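Local coordinates for abietadiene synthase, chloroplastic (Abies grandis, PDB 3S9V), which belongs to the terpene synthase family, a mainly helical protein with an N-terminal terpene synthase domain and a metal-binding family domain, at residues 520-525 / 649-654; 528-533 / 641-646; 585-590 / 597-602. All blocks are in the same frame, centred on the assembly; numbering follows the deposited sequence.

Contact 1. Residues 520-525 / 649-654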
loop_
_atom_site.group_PDB
_atom_site.type_symbol
_atom_site.label_atom_id
_atom_site.label_comp_id
_atom_site.label_asym_id
_atom_site.label_seq_id
_atom_site.Cartn_x
_atom_site.Cartn_y
_atom_site.Cartn_z
ATOM N N PHE A 520 13.360 11.144 16.580
ATOM C CA PHE A 520 14.033 11.997 15.606
ATOM C C PHE A 520 13.635 13.472 15.707
ATOM O O PHE A 520 13.596 14.185 14.704
ATOM C CB PHE A 520 13.747 11.479 14.188
ATOM C CG PHE A 520 14.147 10.040 13.966
ATOM C CD1 PHE A 520 15.477 9.640 14.089
ATOM C CD2 PHE A 520 13.191 9.080 13.621
ATOM C CE1 PHE A 520 15.853 8.299 13.868
ATOM C CE2 PHE A 520 13.557 7.739 13.398
ATOM C CZ PHE A 520 14.887 7.351 13.523
ATOM N N SER A 521 13.345 13.935 16.919
ATOM C CA SER A 521 12.955 15.325 17.118
ATOM C C SER A 521 14.089 16.290 16.744
ATOM O O SER A 521 13.857 17.325 16.114
ATOM C CB SER A 521 12.538 15.544 18.576
ATOM O OG SER A 521 13.513 15.029 19.471
ATOM N N LYS A 522 15.315 15.935 17.125
ATOM C CA LYS A 522 16.478 16.767 16.849
ATOM C C LYS A 522 16.764 16.837 15.355
ATOM O O LYS A 522 17.103 17.900 14.835
ATOM C CB LYS A 522 17.710 16.229 17.582
ATOM C CG LYS A 522 18.826 17.245 17.711
ATOM C CD LYS A 522 18.327 18.438 18.509
ATOM C CE LYS A 522 19.341 19.558 18.547
ATOM N NZ LYS A 522 18.816 20.748 19.284
ATOM N N CYS A 523 16.635 15.704 14.670
ATOM C CA CYS A 523 16.870 15.661 13.231
ATOM C C CYS A 523 15.831 16.541 12.544
ATOM O O CYS A 523 16.140 17.230 11.576
ATOM C CB CYS A 523 16.769 14.218 12.710
ATOM S SG CYS A 523 17.167 14.006 10.942
ATOM N N ARG A 524 14.600 16.523 13.047
ATOM C CA ARG A 524 13.535 17.341 12.470
ATOM C C ARG A 524 13.845 18.834 12.620
ATOM O O ARG A 524 13.622 19.636 11.698
ATOM C CB ARG A 524 12.199 17.049 13.160
ATOM C CG ARG A 524 11.535 15.749 12.746
ATOM C CD ARG A 524 10.074 15.761 13.163
ATOM N NE ARG A 524 9.904 15.535 14.598
ATOM C CZ ARG A 524 10.067 14.354 15.192
ATOM N NH1 ARG A 524 10.404 13.285 14.475
ATOM N NH2 ARG A 524 9.886 14.237 16.501
ATOM N N GLU A 525 14.360 19.196 13.794
ATOM C CA GLU A 525 14.689 20.584 14.095
ATOM C C GLU A 525 15.774 21.085 13.151
ATOM O O GLU A 525 15.609 22.107 12.481
ATOM C CB GLU A 525 15.170 20.709 15.547
ATOM C CG GLU A 525 15.517 22.127 15.987
ATOM C CD GLU A 525 16.462 22.145 17.184
ATOM O OE1 GLU A 525 16.174 21.453 18.184
ATOM O OE2 GLU A 525 17.494 22.852 17.126
ATOM N N ALA A 649 21.821 14.458 8.612
ATOM C CA ALA A 649 22.395 13.127 8.816
ATOM C C ALA A 649 23.327 13.015 10.026
ATOM O O ALA A 649 23.750 11.918 10.389
ATOM C CB ALA A 649 23.139 12.687 7.554
ATOM N N LEU A 650 23.668 14.147 10.630
ATOM C CA LEU A 650 24.531 14.152 11.809
ATOM C C LEU A 650 23.695 13.965 13.071
ATOM O O LEU A 650 24.235 13.725 14.144
ATOM C CB LEU A 650 25.268 15.488 11.930
ATOM C CG LEU A 650 26.518 15.800 11.109
ATOM C CD1 LEU A 650 26.400 15.242 9.717
ATOM C CD2 LEU A 650 26.698 17.310 11.088
ATOM N N PHE A 651 22.377 14.067 12.940
ATOM C CA PHE A 651 21.508 13.970 14.107
ATOM C C PHE A 651 20.472 12.849 14.127
ATOM O O PHE A 651 19.368 13.032 14.635
ATOM C CB PHE A 651 20.815 15.320 14.320
ATOM C CG PHE A 651 21.773 16.475 14.427
ATOM C CD1 PHE A 651 22.358 17.019 13.286
ATOM C CD2 PHE A 651 22.120 16.994 15.673
ATOM C CE1 PHE A 651 23.278 18.060 13.384
ATOM C CE2 PHE A 651 23.037 18.034 15.785
ATOM C CZ PHE A 651 23.620 18.571 14.639
ATOM N N THR A 652 20.842 11.683 13.614
ATOM C CA THR A 652 19.932 10.536 13.574
ATOM C C THR A 652 19.881 9.756 14.891
ATOM O O THR A 652 18.889 9.093 15.195
ATOM C CB THR A 652 20.345 9.562 12.468
ATOM O OG1 THR A 652 21.683 9.119 12.712
ATOM C CG2 THR A 652 20.279 10.249 11.098
ATOM N N GLY A 653 20.952 9.839 15.672
ATOM C CA GLY A 653 20.994 9.123 16.932
ATOM C C GLY A 653 22.142 8.138 16.951
ATOM O O GLY A 653 22.422 7.519 17.975
ATOM N N GLU A 654 22.804 7.995 15.805
ATOM C CA GLU A 654 23.947 7.100 15.668
ATOM C C GLU A 654 25.104 7.848 15.026
ATOM O O GLU A 654 24.896 8.735 14.201
ATOM C CB GLU A 654 23.589 5.896 14.797
ATOM C CG GLU A 654 22.548 4.978 15.409
ATOM C CD GLU A 654 22.930 4.510 16.802
ATOM O OE1 GLU A 654 24.076 4.041 16.981
ATOM O OE2 GLU A 654 22.081 4.607 17.716
HETATM O O HOH W 1 17.119 13.345 16.020
#
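Cys-523 and Phe-651 stand with their CA atoms 5.0 Å apart, where the first turn of helix 521-541 meets the loop that follows helix 641-648. No direct hydrogen bond joins the two backbones. Instead a water accepts from Cys-523 N at 2.8 Å and donates to Phe-651 O at 2.7 Å, so an N-H of the helix's opening turn is tied to the loop carbonyl. That same carbonyl is also approached by carbon, with Cys-523 CB 3.4 Å from Phe-651 O. One residue along, Thr-652 O lies in the plane of the Phe-520 ring, at its edge, 3.4 Å from CE1. Phe-520 carries its ring out to this oxygen with CG anti to its carbonyl carbon (chi1 -57°). Lys-522 lends only its aliphatic part: CG lies 3.9 Å from Phe-651 CD2, the side chains crossing obliquely, and a bend at chi2 (61°) precedes an extended outer chain whose NZ forms salt bridges with Glu-525 and with Glu-589 on helix 570-594. Thr-652 OG1 hydrogen-bonds Tyr-743 OH, and helix 741-757 also packs on Phe-520 through Ile-742 and Arg-745. A water thus bridges the first turn of helix 521-541 to the loop after helix 641-648, alongside direct packing, within the all-helical fold of the terpene synthase metal-binding domain.

Contact 2. Residues 528-533 / 641-646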
loop_
_atom_site.group_PDB
_atom_site.type_symbol
_atom_site.label_atom_id
_atom_site.label_comp_id
_atom_site.label_asym_id
_atom_site.label_seq_id
_atom_site.Cartn_x
_atom_site.Cartn_y
_atom_site.Cartn_z
ATOM N N THR A 528 14.652 21.364 9.564
ATOM C CA THR A 528 13.849 22.558 9.381
ATOM C C THR A 528 14.678 23.840 9.308
ATOM O O THR A 528 14.463 24.675 8.424
ATOM C CB THR A 528 12.830 22.684 10.517
ATOM O OG1 THR A 528 11.982 21.527 10.514
ATOM C CG2 THR A 528 11.994 23.951 10.350
ATOM N N LYS A 529 15.616 24.004 10.236
ATOM C CA LYS A 529 16.457 25.195 10.242
ATOM C C LYS A 529 17.334 25.249 9.002
ATOM O O LYS A 529 17.453 26.293 8.360
ATOM C CB LYS A 529 17.319 25.234 11.503
ATOM C CG LYS A 529 16.525 25.643 12.742
ATOM C CD LYS A 529 17.317 25.454 14.021
ATOM C CE LYS A 529 16.466 25.813 15.235
ATOM N NZ LYS A 529 17.154 25.504 16.521
ATOM N N THR A 530 17.933 24.117 8.656
ATOM C CA THR A 530 18.791 24.053 7.486
ATOM C C THR A 530 18.013 24.327 6.199
ATOM O O THR A 530 18.498 25.040 5.327
ATOM C CB THR A 530 19.480 22.688 7.389
ATOM O OG1 THR A 530 20.064 22.367 8.662
ATOM C CG2 THR A 530 20.576 22.729 6.346
ATOM N N SER A 531 16.809 23.771 6.083
ATOM C CA SER A 531 15.984 23.999 4.897
ATOM C C SER A 531 15.607 25.472 4.801
ATOM O O SER A 531 15.679 26.074 3.729
ATOM C CB SER A 531 14.701 23.166 4.951
ATOM O OG SER A 531 14.988 21.784 4.955
ATOM N N ASN A 532 15.200 26.053 5.926
ATOM C CA ASN A 532 14.819 27.461 5.945
ATOM C C ASN A 532 16.003 28.311 5.495
ATOM O O ASN A 532 15.836 29.290 4.764
ATOM C CB ASN A 532 14.373 27.885 7.346
ATOM C CG ASN A 532 13.224 28.872 7.306
ATOM O OD1 ASN A 532 13.300 29.900 6.634
ATOM N ND2 ASN A 532 12.148 28.562 8.021
ATOM N N PHE A 533 17.206 27.939 5.915
ATOM C CA PHE A 533 18.369 28.699 5.498
ATOM C C PHE A 533 18.690 28.538 4.019
ATOM O O PHE A 533 19.240 29.450 3.412
ATOM C CB PHE A 533 19.591 28.358 6.348
ATOM C CG PHE A 533 19.822 29.338 7.461
ATOM C CD1 PHE A 533 19.495 29.020 8.773
ATOM C CD2 PHE A 533 20.304 30.614 7.180
ATOM C CE1 PHE A 533 19.640 29.955 9.789
ATOM C CE2 PHE A 533 20.453 31.560 8.193
ATOM C CZ PHE A 533 20.119 31.227 9.500
ATOM N N LEU A 641 18.717 20.308 -1.816
ATOM C CA LEU A 641 18.253 19.152 -1.055
ATOM C C LEU A 641 19.439 18.405 -0.443
ATOM O O LEU A 641 19.358 17.907 0.683
ATOM C CB LEU A 641 17.444 18.210 -1.948
ATOM C CG LEU A 641 16.221 18.871 -2.594
ATOM C CD1 LEU A 641 15.477 17.849 -3.432
ATOM C CD2 LEU A 641 15.316 19.454 -1.513
ATOM N N GLY A 642 20.546 18.340 -1.180
ATOM C CA GLY A 642 21.716 17.652 -0.671
ATOM C C GLY A 642 22.195 18.228 0.659
ATOM O O GLY A 642 22.513 17.482 1.582
ATOM N N THR A 643 22.246 19.556 0.743
ATOM C CA THR A 643 22.696 20.279 1.940
ATOM C C THR A 643 21.852 19.936 3.170
ATOM O O THR A 643 22.389 19.651 4.250
ATOM C CB THR A 643 22.655 21.809 1.680
ATOM O OG1 THR A 643 23.653 22.133 0.711
ATOM C CG2 THR A 643 22.902 22.614 2.967
ATOM N N VAL A 644 20.534 19.951 2.987
ATOM C CA VAL A 644 19.604 19.632 4.054
ATOM C C VAL A 644 19.888 18.222 4.587
ATOM O O VAL A 644 19.957 17.997 5.796
ATOM C CB VAL A 644 18.163 19.700 3.532
ATOM C CG1 VAL A 644 17.184 19.416 4.668
ATOM C CG2 VAL A 644 17.913 21.070 2.905
ATOM N N VAL A 645 20.070 17.276 3.674
ATOM C CA VAL A 645 20.355 15.900 4.054
ATOM C C VAL A 645 21.687 15.726 4.780
ATOM O O VAL A 645 21.745 15.125 5.851
ATOM C CB VAL A 645 20.357 14.975 2.818
ATOM C CG1 VAL A 645 20.900 13.600 3.189
ATOM C CG2 VAL A 645 18.941 14.847 2.273
ATOM N N LEU A 646 22.756 16.253 4.199
ATOM C CA LEU A 646 24.074 16.102 4.785
ATOM C C LEU A 646 24.217 16.686 6.191
ATOM O O LEU A 646 24.966 16.160 7.017
ATOM C CB LEU A 646 25.119 16.680 3.837
ATOM C CG LEU A 646 25.195 15.897 2.514
ATOM C CD1 LEU A 646 26.187 16.555 1.564
ATOM C CD2 LEU A 646 25.606 14.458 2.789
#
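Thr-530 and Ser-531 on one helix face Thr-643 and Val-644 on the other, the nearest CA atoms being those of Thr-530 and Val-644, 5.7 Å apart. The short axes of helices 528-533 and 641-646 approach to 9.0 Å and run nearly antiparallel, at 156°. Thr-530 is directed toward the other helix and divides its branches by chemistry. Its methyl, CG2, is anti to the backbone N and rests against the opposing helix, 4.0 Å from Val-644 CA and 4.1 Å from Thr-643 CG2. Its hydroxyl, beside that N, turns back to hydrogen-bond Val-526 O one turn earlier. Thr-643 divides its branches the same way: the methyl meets Thr-530, while OG1 hydrogen-bonds Gln-609 OE1 and Arg-666 NH1. Methyl therefore faces methyl, and both hydroxyls have partners elsewhere. Such nearly antiparallel packing of helices, here through threonine, serine and valine, belongs to the helical bundle of the terpene synthase metal-binding domain. Ser-531 meets Val-644 differently, placing its oxygen against carbon. With OG anti to its carbonyl carbon (chi1 -63°), the hydroxyl can hydrogen-bond Tyr-527 O in its own helix while lying 3.2 Å from Val-644 CG1 and 3.6 Å from Val-644 CG2. Val-644 holds CG1 anti to its backbone N (chi1 -178°), turning both methyls to the serine; CG2 also comes within 4.0 Å of Ser-531 CA. Elsewhere, Ile-507 of helix 504-514 touches Ser-531, and helices 669-693 and 741-757 both pack on Leu-641 and Val-645.

Contact 3. Residues 585-590 / 597-602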
loop_
_atom_site.group_PDB
_atom_site.type_symbol
_atom_site.label_atom_id
_atom_site.label_comp_id
_atom_site.label_asym_id
_atom_site.label_seq_id
_atom_site.Cartn_x
_atom_site.Cartn_y
_atom_site.Cartn_z
ATOM N N ASP A 585 25.685 26.581 16.813
ATOM C CA ASP A 585 24.827 25.809 17.701
ATOM C C ASP A 585 24.760 24.370 17.191
ATOM O O ASP A 585 25.087 23.432 17.918
ATOM C CB ASP A 585 23.426 26.431 17.728
ATOM C CG ASP A 585 22.454 25.663 18.610
ATOM O OD1 ASP A 585 21.284 26.094 18.719
ATOM O OD2 ASP A 585 22.853 24.632 19.196
ATOM N N ILE A 586 24.335 24.210 15.937
ATOM C CA ILE A 586 24.240 22.899 15.298
ATOM C C ILE A 586 25.605 22.209 15.298
ATOM O O ILE A 586 25.694 20.990 15.418
ATOM C CB ILE A 586 23.709 23.049 13.847
ATOM C CG1 ILE A 586 22.211 23.335 13.887
ATOM C CG2 ILE A 586 24.014 21.802 13.015
ATOM C CD1 ILE A 586 21.601 23.633 12.536
ATOM N N ALA A 587 26.673 22.990 15.190
ATOM C CA ALA A 587 28.021 22.429 15.185
ATOM C C ALA A 587 28.363 21.838 16.555
ATOM O O ALA A 587 28.937 20.755 16.655
ATOM C CB ALA A 587 29.039 23.511 14.811
ATOM N N LYS A 588 28.007 22.568 17.603
ATOM C CA LYS A 588 28.261 22.158 18.976
ATOM C C LYS A 588 27.506 20.868 19.301
ATOM O O LYS A 588 28.102 19.893 19.761
ATOM C CB LYS A 588 27.828 23.283 19.923
ATOM C CG LYS A 588 27.951 22.981 21.404
ATOM C CD LYS A 588 27.440 24.162 22.215
ATOM C CE LYS A 588 27.432 23.869 23.704
ATOM N NZ LYS A 588 26.825 25.001 24.468
ATOM N N GLU A 589 26.198 20.865 19.063
ATOM C CA GLU A 589 25.396 19.680 19.327
ATOM C C GLU A 589 25.844 18.529 18.430
ATOM O O GLU A 589 25.814 17.366 18.833
ATOM C CB GLU A 589 23.922 19.970 19.090
ATOM C CG GLU A 589 23.309 20.924 20.088
ATOM C CD GLU A 589 21.801 21.012 19.934
ATOM O OE1 GLU A 589 21.332 21.479 18.870
ATOM O OE2 GLU A 589 21.084 20.603 20.875
ATOM N N GLY A 590 26.264 18.865 17.214
ATOM C CA GLY A 590 26.731 17.851 16.290
ATOM C C GLY A 590 28.040 17.241 16.752
ATOM O O GLY A 590 28.265 16.038 16.600
ATOM N N ASP A 597 34.808 16.987 15.990
ATOM C CA ASP A 597 34.378 18.294 15.508
ATOM C C ASP A 597 33.736 18.155 14.125
ATOM O O ASP A 597 34.249 17.451 13.248
ATOM C CB ASP A 597 35.551 19.271 15.449
ATOM C CG ASP A 597 35.107 20.684 15.126
ATOM O OD1 ASP A 597 34.210 21.202 15.829
ATOM O OD2 ASP A 597 35.648 21.278 14.170
ATOM N N VAL A 598 32.608 18.833 13.945
ATOM C CA VAL A 598 31.869 18.769 12.698
ATOM C C VAL A 598 31.743 20.112 11.996
ATOM O O VAL A 598 30.980 20.241 11.037
ATOM C CB VAL A 598 30.467 18.231 12.951
ATOM C CG1 VAL A 598 30.555 16.858 13.586
ATOM C CG2 VAL A 598 29.715 19.179 13.856
ATOM N N LEU A 599 32.482 21.112 12.472
ATOM C CA LEU A 599 32.424 22.429 11.861
ATOM C C LEU A 599 33.019 22.411 10.453
ATOM O O LEU A 599 32.478 23.026 9.536
ATOM C CB LEU A 599 33.149 23.457 12.737
ATOM C CG LEU A 599 33.063 24.925 12.306
ATOM C CD1 LEU A 599 31.624 25.330 12.046
ATOM C CD2 LEU A 599 33.662 25.792 13.390
ATOM N N GLY A 600 34.128 21.701 10.280
ATOM C CA GLY A 600 34.744 21.623 8.970
ATOM C C GLY A 600 33.787 20.988 7.975
ATOM O O GLY A 600 33.676 21.426 6.825
ATOM N N TYR A 601 33.095 19.952 8.437
ATOM C CA TYR A 601 32.122 19.208 7.643
ATOM C C TYR A 601 30.982 20.129 7.203
ATOM O O TYR A 601 30.625 20.191 6.019
ATOM C CB TYR A 601 31.578 18.051 8.485
ATOM C CG TYR A 601 30.438 17.278 7.868
ATOM C CD1 TYR A 601 30.671 16.240 6.966
ATOM C CD2 TYR A 601 29.119 17.575 8.196
ATOM C CE1 TYR A 601 29.616 15.516 6.409
ATOM C CE2 TYR A 601 28.062 16.861 7.644
ATOM C CZ TYR A 601 28.315 15.833 6.753
ATOM O OH TYR A 601 27.262 15.128 6.213
ATOM N N ILE A 602 30.426 20.846 8.172
ATOM C CA ILE A 602 29.336 21.776 7.928
ATOM C C ILE A 602 29.764 22.893 6.980
ATOM O O ILE A 602 28.974 23.340 6.139
ATOM C CB ILE A 602 28.830 22.369 9.264
ATOM C CG1 ILE A 602 28.177 21.257 10.087
ATOM C CG2 ILE A 602 27.822 23.483 9.021
ATOM C CD1 ILE A 602 27.492 21.743 11.344
#
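Ala-587 meets Val-598, Leu-599 and Ile-602 where helix 570-594 leads into helix 599-621, only six residues separating the segments; its CA and that of Leu-599 are 5.5 Å apart. The side-chain contacts are all aliphatic. Ile-602 brings CD1 against the first helix, 3.9 Å from Ile-586 CG2 and 4.2 Å from Ala-587 CB, the two isoleucines crossing at about a right angle. Leu-599 CD1 reaches the same Ala-587 CB, also at 4.2 Å, so one methyl serves two longer chains. A second group sets side chain against backbone. Val-598, the N-cap residue of the second helix, is directed toward the first. Its CG2, held between the backbone N and carbonyl carbon, rests 3.3 Å from Ala-587 O and 3.9 Å from Gly-590 C; with no side chain on Gly-590, the valine lies directly against the main chain there. No hydrogen bond or salt bridge passes between the segments. The lack of polar bonds implies that this contact between successive helices rests mainly on burial of aliphatic groups: Ala-587 and Gly-590 let Val-598, Leu-599 and Ile-602 come close, with Ile-586 adding a branched partner.

How the contacts relate
Contacts 1, 2 and 3 sit together in the metal-binding family domain, their centres about 12 Å (1 to 2), 13 Å (1 to 3) and 14 Å (2 to 3) apart. Along the chain they enclose one another: contact 1 spans the longest interval, contact 2 lies within it, and the short-range contact 3 is innermost. Helix 521-541 serves contacts 1 and 2 in succession, while helix 641-648 and the loop after it return in the opposite order. Contact 3 is tied to both, through packing of Phe-651 on Ile-586 and Gly-590 and a probable hydrogen bond between Tyr-601 OH and Leu-646 O. Parts of the chain over 100 residues apart are thereby joined, with the local contact 3, in one region of the helical domain.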